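Local coordinates for Slr1951 protein (Synechocystis sp., PDB 3HX1) that is of unknown function but carries an FHA domain, a module that in relatives recognises phosphothreonine peptides, at residues Y32-S37 with I42-Q47. Residues are numbered along the deposited sequence; the frame is centred on the assembly and turned at random.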
loop_
_atom_site.group_PDB
_atom_site.type_symbol
_atom_site.label_atom_id
_atom_site.label_comp_id
_atom_site.label_asym_id
_atom_site.label_seq_id
_atom_site.Cartn_x
_atom_site.Cartn_y
_atom_site.Cartn_z
ATOM N N TYR A 32 -8.692 -2.555 2.824
ATOM C CA TYR A 32 -8.421 -2.078 1.476
ATOM C C TYR A 32 -7.527 -3.065 0.753
ATOM O O TYR A 32 -6.481 -3.440 1.273
ATOM C CB TYR A 32 -7.685 -0.741 1.511
ATOM C CG TYR A 32 -8.515 0.483 1.799
ATOM C CD1 TYR A 32 -9.451 0.955 0.878
ATOM C CD2 TYR A 32 -8.310 1.222 2.965
ATOM C CE1 TYR A 32 -10.150 2.145 1.105
ATOM C CE2 TYR A 32 -9.001 2.409 3.202
ATOM C CZ TYR A 32 -9.921 2.867 2.272
ATOM O OH TYR A 32 -10.587 4.052 2.510
ATOM N N THR A 33 -7.928 -3.500 -0.436
ATOM C CA THR A 33 -7.067 -4.390 -1.206
ATOM C C THR A 33 -6.284 -3.439 -2.089
ATOM O O THR A 33 -6.769 -2.358 -2.429
ATOM C CB THR A 33 -7.846 -5.376 -2.099
ATOM O OG1 THR A 33 -8.776 -4.655 -2.917
ATOM C CG2 THR A 33 -8.583 -6.394 -1.249
ATOM N N ILE A 34 -5.075 -3.829 -2.457
ATOM C CA ILE A 34 -4.232 -2.977 -3.274
ATOM C C ILE A 34 -3.631 -3.779 -4.406
ATOM O O ILE A 34 -3.198 -4.918 -4.206
ATOM C CB ILE A 34 -3.093 -2.400 -2.428
ATOM C CG1 ILE A 34 -3.668 -1.565 -1.285
ATOM C CG2 ILE A 34 -2.171 -1.574 -3.293
ATOM C CD1 ILE A 34 -2.627 -1.116 -0.291
ATOM N N GLY A 35 -3.592 -3.188 -5.598
ATOM C CA GLY A 35 -3.027 -3.893 -6.732
ATOM C C GLY A 35 -3.215 -3.159 -8.038
ATOM O O GLY A 35 -3.804 -2.079 -8.067
ATOM N N ARG A 36 -2.726 -3.758 -9.121
ATOM C CA ARG A 36 -2.815 -3.159 -10.446
ATOM C C ARG A 36 -4.149 -3.384 -11.163
ATOM O O ARG A 36 -4.447 -2.711 -12.153
ATOM C CB ARG A 36 -1.682 -3.687 -11.336
ATOM C CG ARG A 36 -1.831 -5.128 -11.810
ATOM C CD ARG A 36 -0.866 -5.374 -12.965
ATOM N NE ARG A 36 -1.015 -6.689 -13.575
ATOM C CZ ARG A 36 -0.142 -7.683 -13.427
ATOM N NH1 ARG A 36 0.945 -7.510 -12.686
ATOM N NH2 ARG A 36 -0.347 -8.852 -14.024
ATOM N N SER A 37 -4.946 -4.325 -10.670
ATOM C CA SER A 37 -6.223 -4.621 -11.301
ATOM C C SER A 37 -7.356 -3.701 -10.887
ATOM O O SER A 37 -7.304 -3.066 -9.833
ATOM C CB SER A 37 -6.636 -6.064 -11.005
ATOM O OG SER A 37 -8.047 -6.213 -11.090
ATOM N N ILE A 42 -7.584 0.153 -4.142
ATOM C CA ILE A 42 -6.623 1.213 -4.441
ATOM C C ILE A 42 -5.726 0.733 -5.571
ATOM O O ILE A 42 -4.895 -0.141 -5.372
ATOM C CB ILE A 42 -5.766 1.530 -3.210
ATOM C CG1 ILE A 42 -6.671 2.029 -2.075
ATOM C CG2 ILE A 42 -4.715 2.564 -3.563
ATOM C CD1 ILE A 42 -5.982 2.174 -0.745
ATOM N N ARG A 43 -5.885 1.287 -6.762
ATOM C CA ARG A 43 -5.077 0.822 -7.872
ATOM C C ARG A 43 -3.686 1.377 -7.881
ATOM O O ARG A 43 -3.493 2.578 -7.715
ATOM C CB ARG A 43 -5.733 1.143 -9.219
ATOM C CG ARG A 43 -7.009 0.373 -9.470
ATOM C CD ARG A 43 -7.526 0.601 -10.880
ATOM N NE ARG A 43 -6.687 -0.024 -11.899
ATOM C CZ ARG A 43 -6.946 0.005 -13.205
ATOM N NH1 ARG A 43 -8.022 0.630 -13.670
ATOM N NH2 ARG A 43 -6.130 -0.603 -14.051
ATOM N N ILE A 44 -2.714 0.484 -8.041
ATOM C CA ILE A 44 -1.322 0.882 -8.147
ATOM C C ILE A 44 -0.926 0.411 -9.538
ATOM O O ILE A 44 -0.610 -0.762 -9.746
ATOM C CB ILE A 44 -0.417 0.210 -7.105
ATOM C CG1 ILE A 44 -0.505 0.938 -5.760
ATOM C CG2 ILE A 44 1.026 0.303 -7.566
ATOM C CD1 ILE A 44 -1.851 0.951 -5.153
ATOM N N LYS A 45 -0.970 1.343 -10.485
ATOM C CA LYS A 45 -0.671 1.082 -11.884
ATOM C C LYS A 45 0.791 0.776 -12.186
ATOM O O LYS A 45 1.637 1.675 -12.167
ATOM C CB LYS A 45 -1.125 2.279 -12.720
ATOM C CG LYS A 45 -0.843 2.179 -14.213
ATOM C CD LYS A 45 -1.107 3.524 -14.894
ATOM C CE LYS A 45 -0.785 3.496 -16.378
ATOM N NZ LYS A 45 -0.787 4.873 -16.960
ATOM N N SER A 46 1.064 -0.499 -12.474
ATOM C CA SER A 46 2.398 -0.987 -12.825
ATOM C C SER A 46 2.353 -2.465 -13.143
ATOM O O SER A 46 1.457 -3.174 -12.697
ATOM C CB SER A 46 3.404 -0.779 -11.693
ATOM O OG SER A 46 4.701 -1.161 -12.125
ATOM N N GLN A 47 3.340 -2.926 -13.905
ATOM C CA GLN A 47 3.424 -4.330 -14.293
ATOM C C GLN A 47 4.149 -5.136 -13.230
ATOM O O GLN A 47 4.054 -6.359 -13.198
ATOM C CB GLN A 47 4.162 -4.472 -15.618
ATOM C CG GLN A 47 5.551 -3.852 -15.623
ATOM C CD GLN A 47 6.345 -4.232 -16.862
ATOM O OE1 GLN A 47 5.799 -4.298 -17.965
ATOM N NE2 GLN A 47 7.641 -4.471 -16.687
#
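Ile42 begins a two-residue strand that runs parallel to the end of strand 31-35 and illustrates how a short edge strand is fastened to a longer one. Its N donates to Thr33 O at 3.1 Å, nearly in line with the C=O; its O receives a weak bond from Gly35 N; and Ile44 N reaches Gly35 O at 2.8 Å, well above the carbonyl plane. Ile34 and Ile42 lie on one face of the sheet, where Ile42 meets Leu14 and Ile16 of strand 11-18 in the opposing sheet and Ile34 packs on Leu56, while Ile42 CD1 rests over one face of the Tyr32 ring, 4.0 Å from its CG.

Arg36 follows the backbone of 44-47. Its CB sits 3.5 Å from Ile44 O and equally near Ser46 O. With chi1 at 73°, CG falls between the backbone N and the carbonyl carbon, 3.9 Å from Ser46 O, and the extended chain carries CD to 3.2 Å from the same oxygen. At the tip, NH1 passes Gln47 O at an angle too poor for a hydrogen bond and donates instead to Val49 O. Cut back to alanine, this position would probably leave Val49 O without this donor and uncover Ser46 O.

Arg43 answers from the other strand: bent at chi3 (70°), its chain lets NH2 donate a hydrogen bond to Arg36 O at 3.3 Å, the oxygen at the guanidinium edge but somewhat off its plane, while CG lies 3.5 Å from Ser37 O. Backbone bonds join Arg36 to Ser50 and Ser37 to Arg51. Gly35-Arg36, followed by Ser50 and His53, matches the Gly-Arg and Ser-x-x-His signatures of FHA domains, where the corresponding arginine and serine commonly contact the phosphothreonine phosphate, as probably in this beta sandwich.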